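Local coordinates for protein phosphoglycerol transferase GacH (Streptococcus pyogenes MGAS5005, PDB 6DGM) that probably transfers glycerol phosphate onto streptococcal rhamnose polysaccharide, through a metal-dependent domain of the sulfatase and alkaline phosphatase clan that forms the chain described, at residues K169-E174 and Y186-S191; T180-V185 and S243-E248. All coordinates share one frame; numbering follows the deposited sequence.

Contact 1 (K169-E174 and Y186-S191); sequences KFKNIE and YNNILS
The side-chain amide of N188 reads the backbone of K171 at both ends. Its OD1 accepts the amide hydrogen of K171 N at 2.9 Å in an almost straight bond (177°), the donor lying somewhat off the carbonyl plane of the side chain. Its ND2 gives a hydrogen to K171 O, also at 2.9 Å; this donor comes in the plane of the peptide carbonyl, on a lone pair, and the acceptor in turn lies close to the amide plane of N188. Two bonds to one residue fix the rotation of the amide, and asparagine suits the place because a single short group offers both an acceptor and a donor, as a strand neighbour would. ND2 also serves T184 O, one turn back in helix 182-192. That helix packs beside the mixed sheet of the alkaline-phosphatase-like fold, and the amide ties to it the irregular loop leading from strand 159-162 to strand 175-176. F170 brings a ring edge: its CD2 stands 3.7 Å from N188 CG, with ring and amide planes turned 74° apart. F170 CG sits beside its own backbone N (chi1 -72°), which turns the ring inward, where a large apolar group fits against M138 of strand 135-139 and P140. K171 lends mainly its backbone, together with CB, 3.8 Å from N188 OD1; its extended chain leads to the exposed surface, as suits lysine.

Contact 2 (T180-V185 and S243-E248); sequences TSDKTV and SFTDKE
T245 and D182 meet obliquely, the hydroxyl OG1 of T245 donating to OD2 of D182 at 2.7 Å. The oxygen is approached from above the carboxylate plane, 39° out of it, and the methyl CG2 of T245 lies 3.2 Å from the same OD2. With OG1 anti to its carbonyl carbon (chi1 -66°), the threonine holds both branches against D182; this hydroxyl also receives a hydrogen bond from N208 ND2, so a buried group that donates and accepts fits. The pair joins the first turn of helix 182-192, whose N-cap is S181, to the long helix 229-257, within the sulfatase-family domain; the D182 side chain is about 7 Å from that of E47, a manganese ligand. A carboxylate suits D182, since the helix N-terminus probably favours it. Farther out, K183 and E248 also cross. The bend of E248 at chi2 (-65°) lays its carboxylate across CB, CG and CD of K183, with K183 CG 3.7 Å from E248 OE1. The charged ends do not touch: K183 NZ is 4.7 Å from E248 OE2. One water bridges them, accepting from K183 NZ at 2.9 Å and donating to E248 OE2 at 2.6 Å, a pairing suited to the more exposed margin.

The two contacts have centres 11 Å apart and share helix 182-192: its first turn faces helix 229-257 in contact 2, and its later turns face the loop 169-174 in contact 1. Along the chain the segments alternate, 169-174, 180-185, 186-191 and 243-248, so the pairings cross. Between the first two segments lies the hairpin of strands 175-176 and 179-180, and E174 touches the helix start, its O accepting from S181 N at 2.8 Å. Y186 also packs against E248. The short helix is held between loop and long helix, on the side of the domain near the pocket; the side chains of F170 and D182 lie about 11 and 12 Å from the bound sn-glycerol-1-phosphate.

Contact 1 (K169-E174 and Y186-S191)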
# COMPACT_ATOMS: atom_id res chain seq x y z
N LYS A 169 0.07 22.09 -6.19
CA LYS A 169 -0.03 22.47 -4.79
C LYS A 169 -1.33 21.99 -4.15
O LYS A 169 -2.36 21.89 -4.82
CB LYS A 169 0.01 24.01 -4.64
CG LYS A 169 1.16 24.69 -5.36
CD LYS A 169 2.52 24.23 -4.84
CE LYS A 169 3.63 24.96 -5.59
NZ LYS A 169 4.99 24.48 -5.23
N PHE A 170 -1.26 21.70 -2.86
CA PHE A 170 -2.46 21.49 -2.07
C PHE A 170 -3.16 22.82 -1.83
O PHE A 170 -2.51 23.86 -1.65
CB PHE A 170 -2.12 20.90 -0.71
CG PHE A 170 -1.68 19.48 -0.74
CD1 PHE A 170 -0.34 19.16 -0.90
CD2 PHE A 170 -2.59 18.45 -0.59
CE1 PHE A 170 0.08 17.85 -0.91
CE2 PHE A 170 -2.18 17.13 -0.60
CZ PHE A 170 -0.84 16.83 -0.76
N LYS A 171 -4.48 22.78 -1.82
CA LYS A 171 -5.29 23.94 -1.50
C LYS A 171 -5.82 23.84 -0.07
O LYS A 171 -6.03 22.75 0.46
CB LYS A 171 -6.47 24.04 -2.48
CG LYS A 171 -6.02 24.33 -3.91
CD LYS A 171 -7.22 24.40 -4.85
CE LYS A 171 -6.78 24.72 -6.28
NZ LYS A 171 -7.95 24.83 -7.21
N ASN A 172 -6.03 25.01 0.55
CA ASN A 172 -6.64 25.11 1.86
C ASN A 172 -5.92 24.22 2.87
O ASN A 172 -6.49 23.29 3.46
CB ASN A 172 -8.12 24.73 1.80
CG ASN A 172 -8.87 25.49 0.72
OD1 ASN A 172 -9.59 24.89 -0.09
ND2 ASN A 172 -8.69 26.79 0.70
N ILE A 173 -4.63 24.49 3.04
CA ILE A 173 -3.77 23.66 3.87
C ILE A 173 -4.00 24.02 5.33
O ILE A 173 -3.96 25.20 5.71
CB ILE A 173 -2.30 23.87 3.49
CG1 ILE A 173 -2.03 23.41 2.06
CG2 ILE A 173 -1.38 23.13 4.44
CD1 ILE A 173 -0.67 23.82 1.56
N GLU A 174 -4.24 23.00 6.15
CA GLU A 174 -4.35 23.17 7.59
C GLU A 174 -3.56 22.06 8.25
O GLU A 174 -3.42 20.96 7.69
CB GLU A 174 -5.80 23.06 8.07
CG GLU A 174 -6.72 24.12 7.51
CD GLU A 174 -8.15 23.92 7.98
OE1 GLU A 174 -8.70 22.81 7.76
OE2 GLU A 174 -8.70 24.86 8.59
N TYR A 186 -7.47 14.55 2.24
CA TYR A 186 -8.71 13.96 1.75
C TYR A 186 -9.50 14.97 0.92
O TYR A 186 -10.05 14.62 -0.13
CB TYR A 186 -9.55 13.48 2.93
CG TYR A 186 -9.00 12.29 3.70
CD1 TYR A 186 -8.25 11.31 3.06
CD2 TYR A 186 -9.24 12.14 5.05
CE1 TYR A 186 -7.76 10.23 3.76
CE2 TYR A 186 -8.77 11.06 5.75
CZ TYR A 186 -8.03 10.10 5.09
OH TYR A 186 -7.56 9.02 5.79
N ASN A 187 -9.57 16.23 1.37
CA ASN A 187 -10.36 17.21 0.65
C ASN A 187 -9.70 17.59 -0.67
O ASN A 187 -10.40 17.90 -1.64
CB ASN A 187 -10.65 18.40 1.54
CG ASN A 187 -11.79 18.12 2.49
OD1 ASN A 187 -12.61 17.23 2.24
ND2 ASN A 187 -11.87 18.88 3.57
N ASN A 188 -8.38 17.51 -0.73
CA ASN A 188 -7.70 17.73 -2.01
C ASN A 188 -7.92 16.56 -2.97
O ASN A 188 -8.03 16.77 -4.17
CB ASN A 188 -6.23 18.03 -1.78
CG ASN A 188 -5.99 19.50 -1.51
OD1 ASN A 188 -5.71 20.27 -2.44
ND2 ASN A 188 -6.14 19.91 -0.26
N ILE A 189 -7.98 15.32 -2.47
CA ILE A 189 -8.39 14.21 -3.34
C ILE A 189 -9.78 14.49 -3.90
O ILE A 189 -10.01 14.42 -5.12
CB ILE A 189 -8.38 12.88 -2.59
CG1 ILE A 189 -6.97 12.52 -2.11
CG2 ILE A 189 -8.93 11.74 -3.50
CD1 ILE A 189 -6.98 11.37 -1.15
N LEU A 190 -10.74 14.80 -3.02
CA LEU A 190 -12.12 15.00 -3.45
C LEU A 190 -12.24 16.08 -4.52
O LEU A 190 -13.02 15.94 -5.46
CB LEU A 190 -13.00 15.33 -2.25
CG LEU A 190 -13.20 14.19 -1.25
CD1 LEU A 190 -13.92 14.70 0.01
CD2 LEU A 190 -13.96 13.02 -1.86
N SER A 191 -11.47 17.17 -4.39
CA SER A 191 -11.54 18.25 -5.35
C SER A 191 -10.98 17.87 -6.72
O SER A 191 -11.25 18.57 -7.71
CB SER A 191 -10.81 19.48 -4.82
OG SER A 191 -9.41 19.26 -4.82

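Contact 2 (T180-V185 and S243-E248)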
# COMPACT_ATOMS: atom_id res chain seq x y z
N THR A 180 0.75 18.55 8.07
CA THR A 180 -0.45 18.75 7.27
C THR A 180 -1.51 17.73 7.63
O THR A 180 -1.25 16.52 7.69
CB THR A 180 -0.13 18.59 5.78
OG1 THR A 180 0.82 19.56 5.35
CG2 THR A 180 -1.38 18.75 4.95
N SER A 181 -2.73 18.21 7.86
CA SER A 181 -3.79 17.31 8.30
C SER A 181 -4.21 16.31 7.21
O SER A 181 -4.15 16.59 6.01
CB SER A 181 -5.03 18.09 8.72
OG SER A 181 -5.62 18.76 7.61
N ASP A 182 -4.69 15.16 7.67
CA ASP A 182 -5.33 14.21 6.75
C ASP A 182 -6.58 14.82 6.13
O ASP A 182 -6.89 14.55 4.97
CB ASP A 182 -5.66 12.91 7.47
CG ASP A 182 -4.44 12.07 7.78
OD1 ASP A 182 -3.33 12.37 7.30
OD2 ASP A 182 -4.60 11.07 8.50
N LYS A 183 -7.31 15.67 6.87
CA LYS A 183 -8.46 16.36 6.28
C LYS A 183 -8.04 17.12 5.03
O LYS A 183 -8.73 17.07 4.00
CB LYS A 183 -9.10 17.30 7.30
CG LYS A 183 -10.27 18.12 6.78
CD LYS A 183 -10.84 18.97 7.91
CE LYS A 183 -12.04 19.75 7.46
NZ LYS A 183 -12.63 20.50 8.62
N THR A 184 -6.92 17.85 5.10
CA THR A 184 -6.43 18.57 3.93
C THR A 184 -6.20 17.60 2.77
O THR A 184 -6.62 17.86 1.63
CB THR A 184 -5.13 19.30 4.25
OG1 THR A 184 -5.39 20.34 5.20
CG2 THR A 184 -4.54 19.93 3.01
N VAL A 185 -5.52 16.48 3.05
CA VAL A 185 -5.24 15.52 1.99
C VAL A 185 -6.54 14.99 1.38
O VAL A 185 -6.73 14.99 0.15
CB VAL A 185 -4.35 14.38 2.52
CG1 VAL A 185 -4.19 13.30 1.48
CG2 VAL A 185 -2.99 14.94 2.94
N SER A 243 -7.32 9.65 16.39
CA SER A 243 -8.75 9.90 16.53
C SER A 243 -9.25 10.87 15.46
O SER A 243 -10.40 10.74 14.99
CB SER A 243 -9.08 10.38 17.95
OG SER A 243 -8.84 11.78 18.09
N PHE A 244 -8.42 11.85 15.07
CA PHE A 244 -8.81 12.76 13.99
C PHE A 244 -8.79 12.03 12.65
O PHE A 244 -9.72 12.14 11.85
CB PHE A 244 -7.87 13.98 13.92
CG PHE A 244 -8.01 14.94 15.06
CD1 PHE A 244 -9.04 15.86 15.07
CD2 PHE A 244 -7.10 14.94 16.11
CE1 PHE A 244 -9.18 16.76 16.13
CE2 PHE A 244 -7.24 15.83 17.17
CZ PHE A 244 -8.27 16.74 17.18
N THR A 245 -7.72 11.28 12.39
CA THR A 245 -7.65 10.52 11.16
C THR A 245 -8.85 9.60 11.03
O THR A 245 -9.43 9.47 9.94
CB THR A 245 -6.37 9.69 11.11
OG1 THR A 245 -5.26 10.59 11.05
CG2 THR A 245 -6.35 8.75 9.90
N ASP A 246 -9.26 9.00 12.14
CA ASP A 246 -10.36 8.05 12.11
C ASP A 246 -11.65 8.73 11.68
O ASP A 246 -12.37 8.23 10.79
CB ASP A 246 -10.51 7.41 13.48
CG ASP A 246 -11.56 6.35 13.52
OD1 ASP A 246 -11.34 5.29 12.91
OD2 ASP A 246 -12.60 6.58 14.16
N LYS A 247 -11.96 9.88 12.28
CA LYS A 247 -13.17 10.62 11.91
C LYS A 247 -13.09 11.15 10.49
O LYS A 247 -14.08 11.12 9.75
CB LYS A 247 -13.41 11.75 12.90
CG LYS A 247 -13.71 11.27 14.29
CD LYS A 247 -13.86 12.46 15.23
CE LYS A 247 -14.01 12.00 16.67
NZ LYS A 247 -12.82 11.22 17.11
N GLU A 248 -11.93 11.68 10.08
CA GLU A 248 -11.82 12.24 8.75
C GLU A 248 -11.88 11.16 7.68
O GLU A 248 -12.36 11.42 6.57
CB GLU A 248 -10.53 13.06 8.61
CG GLU A 248 -10.44 14.24 9.56
CD GLU A 248 -11.49 15.30 9.31
OE1 GLU A 248 -12.12 15.29 8.21
OE2 GLU A 248 -11.71 16.16 10.21
O HOH W 1 -13.19 18.34 10.44